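Alpha/beta hydrolase fold-3 domain protein (Sulfolobus islandicus, PDB 5LK6) is a carboxylesterase or lipase of the alpha/beta hydrolase fold that probably hydrolyses ester bonds. Local coordinates at residues S13-P18 / L277-L282; R187-Y192 / L198-I203; I238-Y243 / Q249-A254. All blocks are in the same frame, centred on the assembly; numbering follows the deposited sequence.

Contact 1: residues S13-P18 / L277-L282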
loop_
_atom_site.group_PDB
_atom_site.type_symbol
_atom_site.label_atom_id
_atom_site.label_comp_id
_atom_site.label_asym_id
_atom_site.label_seq_id
_atom_site.Cartn_x
_atom_site.Cartn_y
_atom_site.Cartn_z
ATOM N N SER A 13 21.565 -16.426 4.306
ATOM C CA SER A 13 22.771 -16.465 3.518
ATOM C C SER A 13 23.711 -15.286 3.789
ATOM O O SER A 13 24.513 -14.956 2.923
ATOM C CB SER A 13 22.380 -16.468 2.052
ATOM O OG SER A 13 22.012 -15.154 1.710
ATOM N N GLY A 14 23.597 -14.621 4.948
ATOM C CA GLY A 14 24.512 -13.524 5.330
ATOM C C GLY A 14 24.344 -12.125 4.735
ATOM O O GLY A 14 25.261 -11.274 4.832
ATOM N N PHE A 15 23.191 -11.853 4.156
ATOM C CA PHE A 15 22.837 -10.475 3.741
ATOM C C PHE A 15 22.714 -9.562 4.995
ATOM O O PHE A 15 21.828 -9.746 5.854
ATOM C CB PHE A 15 21.558 -10.524 2.918
ATOM C CG PHE A 15 21.074 -9.217 2.406
ATOM C CD1 PHE A 15 21.491 -8.757 1.154
ATOM C CD2 PHE A 15 20.094 -8.516 3.088
ATOM C CE1 PHE A 15 21.014 -7.564 0.646
ATOM C CE2 PHE A 15 19.586 -7.326 2.591
ATOM C CZ PHE A 15 20.049 -6.841 1.379
ATOM N N ILE A 16 23.655 -8.620 5.104
ATOM C CA ILE A 16 23.831 -7.818 6.297
ATOM C C ILE A 16 24.682 -6.587 6.024
ATOM O O ILE A 16 25.573 -6.575 5.165
ATOM C CB ILE A 16 24.488 -8.666 7.452
ATOM C CG1 ILE A 16 24.161 -8.079 8.879
ATOM C CG2 ILE A 16 26.000 -8.896 7.186
ATOM C CD1 ILE A 16 22.675 -7.882 9.297
ATOM N N VAL A 17 24.421 -5.553 6.796
ATOM C CA VAL A 17 25.359 -4.460 6.915
ATOM C C VAL A 17 25.866 -4.517 8.357
ATOM O O VAL A 17 25.075 -4.289 9.287
ATOM C CB VAL A 17 24.713 -3.114 6.602
ATOM C CG1 VAL A 17 25.763 -2.033 6.687
ATOM C CG2 VAL A 17 24.082 -3.139 5.224
ATOM N N PRO A 18 27.171 -4.840 8.547
ATOM C CA PRO A 18 27.735 -5.093 9.913
ATOM C C PRO A 18 27.984 -3.844 10.748
ATOM O O PRO A 18 29.099 -3.652 11.215
ATOM C CB PRO A 18 29.053 -5.821 9.617
ATOM C CG PRO A 18 29.463 -5.287 8.253
ATOM C CD PRO A 18 28.201 -4.986 7.477
ATOM N N LEU A 277 12.729 -1.154 0.509
ATOM C CA LEU A 277 12.726 -0.401 -0.751
ATOM C C LEU A 277 14.136 -0.298 -1.390
ATOM O O LEU A 277 14.237 -0.257 -2.598
ATOM C CB LEU A 277 12.147 1.016 -0.593
ATOM C CG LEU A 277 10.618 1.104 -0.602
ATOM C CD1 LEU A 277 10.021 0.580 0.696
ATOM C CD2 LEU A 277 10.175 2.547 -0.875
ATOM N N SER A 278 15.199 -0.246 -0.574
ATOM C CA SER A 278 16.553 -0.149 -1.106
ATOM C C SER A 278 16.924 -1.448 -1.872
ATOM O O SER A 278 17.817 -1.436 -2.742
ATOM C CB SER A 278 17.574 0.177 0.009
ATOM O OG SER A 278 17.347 1.429 0.641
ATOM N N PHE A 279 16.220 -2.549 -1.562
ATOM C CA PHE A 279 16.518 -3.863 -2.121
ATOM C C PHE A 279 15.346 -4.391 -2.891
ATOM O O PHE A 279 15.086 -5.615 -2.918
ATOM C CB PHE A 279 16.958 -4.810 -1.019
ATOM C CG PHE A 279 17.928 -4.181 -0.122
ATOM C CD1 PHE A 279 19.115 -3.753 -0.617
ATOM C CD2 PHE A 279 17.599 -3.874 1.208
ATOM C CE1 PHE A 279 20.018 -3.071 0.221
ATOM C CE2 PHE A 279 18.490 -3.216 2.049
ATOM C CZ PHE A 279 19.706 -2.813 1.552
ATOM N N PHE A 280 14.704 -3.475 -3.611
ATOM C CA PHE A 280 13.530 -3.828 -4.413
ATOM C C PHE A 280 13.734 -4.945 -5.447
ATOM O O PHE A 280 12.791 -5.643 -5.708
ATOM C CB PHE A 280 12.863 -2.593 -5.044
ATOM C CG PHE A 280 13.705 -1.876 -6.087
ATOM C CD1 PHE A 280 13.730 -2.320 -7.408
ATOM C CD2 PHE A 280 14.410 -0.718 -5.763
ATOM C CE1 PHE A 280 14.487 -1.636 -8.368
ATOM C CE2 PHE A 280 15.159 -0.037 -6.701
ATOM C CZ PHE A 280 15.208 -0.500 -8.005
ATOM N N PRO A 281 14.954 -5.139 -6.010
ATOM C CA PRO A 281 15.102 -6.279 -6.929
ATOM C C PRO A 281 15.023 -7.638 -6.272
ATOM O O PRO A 281 14.581 -8.571 -6.898
ATOM C CB PRO A 281 16.493 -6.083 -7.553
ATOM C CG PRO A 281 16.884 -4.697 -7.246
ATOM C CD PRO A 281 16.206 -4.360 -5.951
ATOM N N LEU A 282 15.455 -7.742 -5.030
ATOM C CA LEU A 282 15.381 -8.985 -4.261
ATOM C C LEU A 282 14.077 -9.130 -3.469
ATOM O O LEU A 282 13.727 -10.195 -3.056
ATOM C CB LEU A 282 16.535 -8.997 -3.250
ATOM C CG LEU A 282 17.919 -9.562 -3.581
ATOM C CD1 LEU A 282 18.180 -9.664 -5.079
ATOM C CD2 LEU A 282 19.008 -8.755 -2.852
#
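Phe-279 and Leu-282 receive the ring of Phe-15 from the loop after helix 5-12, with Phe-279 carrying most of the contact. In the loop before helix 285-302, Ser-278 comes first and acts from behind: its CB sits 3.9 Å above the centre of the Phe-279 ring, on the face turned away from Phe-15. Phe-279 follows and offers its other face to Phe-15, whose CZ stands over the ring centre and lies 3.7 Å from CG of Phe-279. The centroids are 5.0 Å apart and the planes meet at 89°, which defines a T-shaped (edge-to-face) pair with Phe-15 as the edge. Phe-15 reaches this far because its CG is anti to the backbone N (chi1 -179°). An alanine in place of Phe-279 would remove the receiving face and is likely to leave the Phe-15 edge without its aromatic partner. Three residues on, Leu-282 adds a lighter contact, CD2 lying 4.2 Å from CE1 of Phe-15 at an oblique position. Leu-34 of helix 24-36 touches both phenylalanines, and Phe-197 meets the Phe-15 ring. No hydrogen bond crosses between the segments, so their cohesion rests on dispersion and on the aromatic C-H edge set against a pi face.

Contact 2: residues R187-Y192 / L198-I203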
loop_
_atom_site.group_PDB
_atom_site.type_symbol
_atom_site.label_atom_id
_atom_site.label_comp_id
_atom_site.label_asym_id
_atom_site.label_seq_id
_atom_site.Cartn_x
_atom_site.Cartn_y
_atom_site.Cartn_z
ATOM N N ARG A 187 6.762 -3.015 21.681
ATOM C CA ARG A 187 6.775 -4.431 21.428
ATOM C C ARG A 187 7.604 -4.776 20.204
ATOM O O ARG A 187 8.423 -5.654 20.243
ATOM C CB ARG A 187 5.332 -4.954 21.318
ATOM C CG ARG A 187 5.236 -6.383 20.823
ATOM C CD ARG A 187 4.261 -7.248 21.573
ATOM N NE ARG A 187 4.816 -8.579 21.314
ATOM C CZ ARG A 187 5.008 -9.539 22.222
ATOM N NH1 ARG A 187 4.630 -9.376 23.512
ATOM N NH2 ARG A 187 5.568 -10.690 21.815
ATOM N N SER A 188 7.407 -4.067 19.123
ATOM C CA SER A 188 8.244 -4.269 17.968
ATOM C C SER A 188 9.741 -4.078 18.280
ATOM O O SER A 188 10.560 -4.842 17.807
ATOM C CB SER A 188 7.774 -3.428 16.776
ATOM O OG SER A 188 8.120 -2.091 16.897
ATOM N N MET A 189 10.122 -3.100 19.095
ATOM C CA MET A 189 11.550 -2.919 19.383
ATOM C C MET A 189 12.067 -4.098 20.202
ATOM O O MET A 189 13.199 -4.514 20.027
ATOM C CB MET A 189 11.747 -1.604 20.138
ATOM C CG MET A 189 13.137 -1.277 20.687
ATOM S SD MET A 189 14.144 -0.828 19.291
ATOM C CE MET A 189 13.386 0.742 18.837
ATOM N N ILE A 190 11.274 -4.590 21.149
ATOM C CA ILE A 190 11.702 -5.728 21.967
ATOM C C ILE A 190 11.764 -7.010 21.094
ATOM O O ILE A 190 12.778 -7.634 21.021
ATOM C CB ILE A 190 10.790 -5.963 23.208
ATOM C CG1 ILE A 190 10.756 -4.786 24.220
ATOM C CG2 ILE A 190 11.194 -7.245 23.915
ATOM C CD1 ILE A 190 12.052 -4.070 24.410
ATOM N N GLU A 191 10.668 -7.376 20.443
ATOM C CA GLU A 191 10.548 -8.655 19.745
ATOM C C GLU A 191 11.447 -8.807 18.505
ATOM O O GLU A 191 11.853 -9.889 18.206
ATOM C CB GLU A 191 9.092 -8.864 19.346
ATOM C CG GLU A 191 8.694 -10.282 18.968
ATOM C CD GLU A 191 8.536 -11.247 20.144
ATOM O OE1 GLU A 191 8.247 -12.497 19.880
ATOM O OE2 GLU A 191 8.769 -10.750 21.299
ATOM N N TYR A 192 11.732 -7.724 17.790
ATOM C CA TYR A 192 12.510 -7.741 16.557
ATOM C C TYR A 192 13.808 -6.974 16.756
ATOM O O TYR A 192 14.428 -6.457 15.828
ATOM C CB TYR A 192 11.666 -7.157 15.411
ATOM C CG TYR A 192 10.278 -7.751 15.359
ATOM C CD1 TYR A 192 10.107 -9.115 15.393
ATOM C CD2 TYR A 192 9.141 -6.965 15.240
ATOM C CE1 TYR A 192 8.867 -9.677 15.341
ATOM C CE2 TYR A 192 7.879 -7.537 15.150
ATOM C CZ TYR A 192 7.772 -8.891 15.206
ATOM O OH TYR A 192 6.589 -9.542 15.197
ATOM N N LEU A 198 17.812 -4.755 10.511
ATOM C CA LEU A 198 18.037 -3.632 11.398
ATOM C C LEU A 198 17.837 -4.172 12.825
ATOM O O LEU A 198 16.809 -4.780 13.122
ATOM C CB LEU A 198 17.115 -2.439 11.087
ATOM C CG LEU A 198 17.134 -1.287 12.097
ATOM C CD1 LEU A 198 18.470 -0.574 12.047
ATOM C CD2 LEU A 198 16.000 -0.293 11.897
ATOM N N THR A 199 18.841 -3.944 13.681
ATOM C CA THR A 199 18.871 -4.405 15.067
ATOM C C THR A 199 18.904 -3.282 16.048
ATOM O O THR A 199 19.293 -2.166 15.711
ATOM C CB THR A 199 20.123 -5.273 15.356
ATOM O OG1 THR A 199 21.334 -4.491 15.353
ATOM C CG2 THR A 199 20.219 -6.352 14.361
ATOM N N ARG A 200 18.523 -3.594 17.274
ATOM C CA ARG A 200 18.583 -2.626 18.345
ATOM C C ARG A 200 20.042 -2.114 18.491
ATOM O O ARG A 200 20.246 -0.918 18.658
ATOM C CB ARG A 200 18.070 -3.215 19.657
ATOM C CG ARG A 200 17.525 -2.221 20.682
ATOM C CD ARG A 200 17.716 -2.810 22.067
ATOM N NE ARG A 200 16.706 -2.397 23.063
ATOM C CZ ARG A 200 15.798 -3.195 23.678
ATOM N NH1 ARG A 200 15.665 -4.542 23.413
ATOM N NH2 ARG A 200 15.001 -2.611 24.596
ATOM N N GLU A 201 21.034 -3.001 18.397
ATOM C CA GLU A 201 22.426 -2.592 18.470
ATOM C C GLU A 201 22.717 -1.601 17.365
ATOM O O GLU A 201 23.454 -0.649 17.609
ATOM C CB GLU A 201 23.403 -3.777 18.398
ATOM C CG GLU A 201 23.783 -4.291 19.769
ATOM C CD GLU A 201 24.697 -5.515 19.742
ATOM O OE1 GLU A 201 25.554 -5.589 18.799
ATOM O OE2 GLU A 201 24.533 -6.366 20.692
ATOM N N HIS A 202 22.152 -1.816 16.161
ATOM C CA HIS A 202 22.393 -0.863 15.103
ATOM C C HIS A 202 21.806 0.510 15.492
ATOM O O HIS A 202 22.444 1.548 15.336
ATOM C CB HIS A 202 21.825 -1.233 13.767
ATOM C CG HIS A 202 22.346 -2.479 13.149
ATOM N ND1 HIS A 202 23.402 -3.216 13.649
ATOM C CD2 HIS A 202 21.910 -3.144 12.060
ATOM C CE1 HIS A 202 23.578 -4.296 12.910
ATOM N NE2 HIS A 202 22.686 -4.272 11.941
ATOM N N ILE A 203 20.583 0.523 15.979
ATOM C CA ILE A 203 19.949 1.790 16.320
ATOM C C ILE A 203 20.797 2.522 17.352
ATOM O O ILE A 203 21.049 3.725 17.192
ATOM C CB ILE A 203 18.500 1.574 16.808
ATOM C CG1 ILE A 203 17.621 1.048 15.638
ATOM C CG2 ILE A 203 17.899 2.876 17.354
ATOM C CD1 ILE A 203 16.425 0.228 16.079
HETATM O O HOH W 1 16.409 -7.154 14.325
#
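Met-189 sends CG anti to its backbone nitrogen (chi1 173°) and then folds at the next two torsions, which carries SD round to the helix that starts at Arg-200. Arg-200 has the same trans start (chi1 -155°) but stays extended from CG to NE, so its guanidinium runs out toward Ile-190. The two chains cross at about a right angle, with SD of Met-189 3.9 Å from CG of Arg-200. Farther along, CG of Met-189 lies over one face of the guanidinium, while CD1 of Ile-190 approaches NH2 of Arg-200 obliquely at 3.3 Å, the two side chains lying side by side and pointing the same way. The methionine also meets Ile-203 tip to tip, SD standing 4.1 Å from CD1 of Ile-203. No direct hydrogen bond joins the segments. Instead, one water donates to both backbone carbonyls, 2.6 Å to O of Tyr-192 and 2.7 Å to O of Leu-198, bridging two oxygens that are 4.0 Å apart. Thr-199 is the N-cap of the second helix: its OG1 accepts from N of His-202 at 2.9 Å, with an angle of 151° at the hydrogen. Beyond the two segments, Met-189 also packs on Gln-249 of helix 247-259, and Leu-198 touches His-274, the probable triad histidine. Helices 187-191 and 200-210, joined by a loop and placed between strands 173-176 and 236-241, are consistent with part of the cap that covers the active site in hormone-sensitive-lipase-like esterases.

Contact 3: residues I238-Y243 / Q249-A254; sequences IITAEY and QGEAYA
Strand 238-241 and helix 249-254 run nearly antiparallel, at 154° between their directions, with their axes approaching to 8.5 Å. Ile-238 and Thr-240, alternate residues of the strand, direct their CB atoms at the helix. CD1 of Ile-238 does most of the apolar work: it lies 3.7 Å from CB of Ala-254 and reaches the edge of the Tyr-253 ring, near the ring plane, 4.3 Å from CD2. Its position follows from an extended outer chain (chi2 173°), which carries the methyl out beyond CG1, while the CG2 branch lies 4.0 Å from the carbonyl O of Gly-250. Opposite Thr-240 the helix presents that glycine, whose missing CB would have pointed at the strand; here the CA atoms of Thr-240 and Gly-250 are 6.5 Å apart. Glu-251 lies extended beyond CG and crosses the side chain of Thr-240 at about a right angle, though the exact placement of the two side-chain ends is doubtful in this model. The glutamate's polar end is claimed by Arg-268 of the neighbouring strand 264-269, in a salt bridge through OE2, and the same side chain packs on Asn-270 of the second subunit. The geometry is that of one arm of the beta-alpha-beta unit formed by strand 236-241, helix 247-259 and strand 264-269. Chemically, it implies apolar packing at the Ile-238 end, with a charged group at Glu-251, where the carboxylate is paired with Arg-268 and no hydrogen bond joins it to segment 238-243.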
loop_
_atom_site.group_PDB
_atom_site.type_symbol
_atom_site.label_atom_id
_atom_site.label_comp_id
_atom_site.label_asym_id
_atom_site.label_seq_id
_atom_site.Cartn_x
_atom_site.Cartn_y
_atom_site.Cartn_z
ATOM N N ILE A 238 2.545 7.177 5.389
ATOM C CA ILE A 238 3.499 6.506 6.263
ATOM C C ILE A 238 3.504 5.018 5.918
ATOM O O ILE A 238 2.458 4.411 5.897
ATOM C CB ILE A 238 3.186 6.759 7.734
ATOM C CG1 ILE A 238 3.331 8.255 7.968
ATOM C CG2 ILE A 238 4.187 6.027 8.590
ATOM C CD1 ILE A 238 2.900 8.741 9.347
ATOM N N ILE A 239 4.685 4.479 5.632
ATOM C CA ILE A 239 4.860 3.082 5.303
ATOM C C ILE A 239 5.670 2.465 6.399
ATOM O O ILE A 239 6.658 3.031 6.860
ATOM C CB ILE A 239 5.625 2.899 3.988
ATOM C CG1 ILE A 239 4.747 3.303 2.840
ATOM C CG2 ILE A 239 6.129 1.463 3.770
ATOM C CD1 ILE A 239 5.569 3.536 1.590
ATOM N N THR A 240 5.303 1.233 6.748
ATOM C CA THR A 240 5.843 0.562 7.917
ATOM C C THR A 240 6.097 -0.887 7.486
ATOM O O THR A 240 5.506 -1.413 6.471
ATOM C CB THR A 240 4.814 0.890 9.014
ATOM O OG1 THR A 240 5.381 1.747 10.069
ATOM C CG2 THR A 240 4.143 -0.209 9.505
ATOM N N ALA A 241 7.070 -1.516 8.161
ATOM C CA ALA A 241 7.335 -2.942 7.925
ATOM C C ALA A 241 6.964 -3.763 9.148
ATOM O O ALA A 241 7.159 -3.339 10.291
ATOM C CB ALA A 241 8.744 -3.176 7.533
ATOM N N GLU A 242 6.416 -4.961 8.891
ATOM C CA GLU A 242 5.904 -5.806 9.951
ATOM C C GLU A 242 7.004 -6.281 10.868
ATOM O O GLU A 242 6.836 -6.213 12.067
ATOM C CB GLU A 242 5.153 -6.987 9.391
ATOM C CG GLU A 242 4.510 -7.800 10.474
ATOM C CD GLU A 242 3.813 -9.053 10.012
ATOM O OE1 GLU A 242 3.876 -9.403 8.808
ATOM O OE2 GLU A 242 3.164 -9.672 10.889
ATOM N N TYR A 243 8.116 -6.731 10.287
ATOM C CA TYR A 243 9.220 -7.342 11.050
ATOM C C TYR A 243 10.351 -6.330 11.149
ATOM O O TYR A 243 11.446 -6.499 10.578
ATOM C CB TYR A 243 9.670 -8.693 10.432
ATOM C CG TYR A 243 8.637 -9.750 10.624
ATOM C CD1 TYR A 243 8.509 -10.406 11.862
ATOM C CD2 TYR A 243 7.751 -10.069 9.618
ATOM C CE1 TYR A 243 7.521 -11.351 12.084
ATOM C CE2 TYR A 243 6.767 -11.013 9.810
ATOM C CZ TYR A 243 6.651 -11.658 11.034
ATOM O OH TYR A 243 5.647 -12.573 11.220
ATOM N N GLN A 249 6.732 2.526 16.513
ATOM C CA GLN A 249 6.873 3.992 16.546
ATOM C C GLN A 249 6.352 4.766 15.280
ATOM O O GLN A 249 5.690 5.853 15.385
ATOM C CB GLN A 249 8.315 4.387 16.944
ATOM C CG GLN A 249 9.355 4.133 15.887
ATOM C CD GLN A 249 10.733 4.425 16.435
ATOM O OE1 GLN A 249 11.386 5.457 16.121
ATOM N NE2 GLN A 249 11.184 3.527 17.287
ATOM N N GLY A 250 6.628 4.201 14.112
ATOM C CA GLY A 250 6.113 4.761 12.856
ATOM C C GLY A 250 4.601 4.849 12.905
ATOM O O GLY A 250 4.018 5.860 12.573
ATOM N N GLU A 251 3.967 3.787 13.369
ATOM C CA GLU A 251 2.506 3.745 13.527
ATOM C C GLU A 251 2.011 4.622 14.634
ATOM O O GLU A 251 0.964 5.192 14.484
ATOM C CB GLU A 251 1.967 2.302 13.673
ATOM C CG GLU A 251 2.239 1.502 12.426
ATOM C CD GLU A 251 1.774 0.057 12.448
ATOM O OE1 GLU A 251 0.983 -0.350 13.346
ATOM O OE2 GLU A 251 2.198 -0.669 11.515
ATOM N N ALA A 252 2.743 4.759 15.726
ATOM C CA ALA A 252 2.431 5.795 16.719
ATOM C C ALA A 252 2.396 7.215 16.117
ATOM O O ALA A 252 1.418 7.969 16.348
ATOM C CB ALA A 252 3.389 5.751 17.884
ATOM N N TYR A 253 3.419 7.544 15.337
ATOM C CA TYR A 253 3.495 8.869 14.708
ATOM C C TYR A 253 2.310 9.085 13.766
ATOM O O TYR A 253 1.627 10.079 13.846
ATOM C CB TYR A 253 4.821 9.083 13.965
ATOM C CG TYR A 253 5.106 10.549 13.639
ATOM C CD1 TYR A 253 5.471 11.438 14.637
ATOM C CD2 TYR A 253 5.062 11.028 12.340
ATOM C CE1 TYR A 253 5.754 12.752 14.353
ATOM C CE2 TYR A 253 5.350 12.328 12.042
ATOM C CZ TYR A 253 5.681 13.193 13.058
ATOM O OH TYR A 253 5.941 14.514 12.796
ATOM N N ALA A 254 2.021 8.118 12.946
ATOM C CA ALA A 254 0.779 8.109 12.188
ATOM C C ALA A 254 -0.478 8.422 13.004
ATOM O O ALA A 254 -1.255 9.298 12.676
ATOM C CB ALA A 254 0.602 6.754 11.498
#

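How the contacts relate
Contact 1 closes a loop of 258 residues, and contacts 2 and 3 follow in series inside it. Their centres lie about 17 Å (contacts 1 and 2), about 20 Å (1 and 3) and about 14 Å (2 and 3) apart. Contact 1 ties the N-terminal region to the loop before helix 285-302, contact 2 links helices 187-191 and 200-210, and contact 3 joins the main sheet to helix 247-259. In space contact 2 lies between the others, packing on contact 1 (O of Val-17 to NE2 of His-202, 3.6 Å) and on contact 3 (Tyr-192 against Glu-242 and Tyr-243); contacts 1 and 3 do not touch. Leu-198 touches, and Phe-279 and Thr-240 lie near, the probable triad.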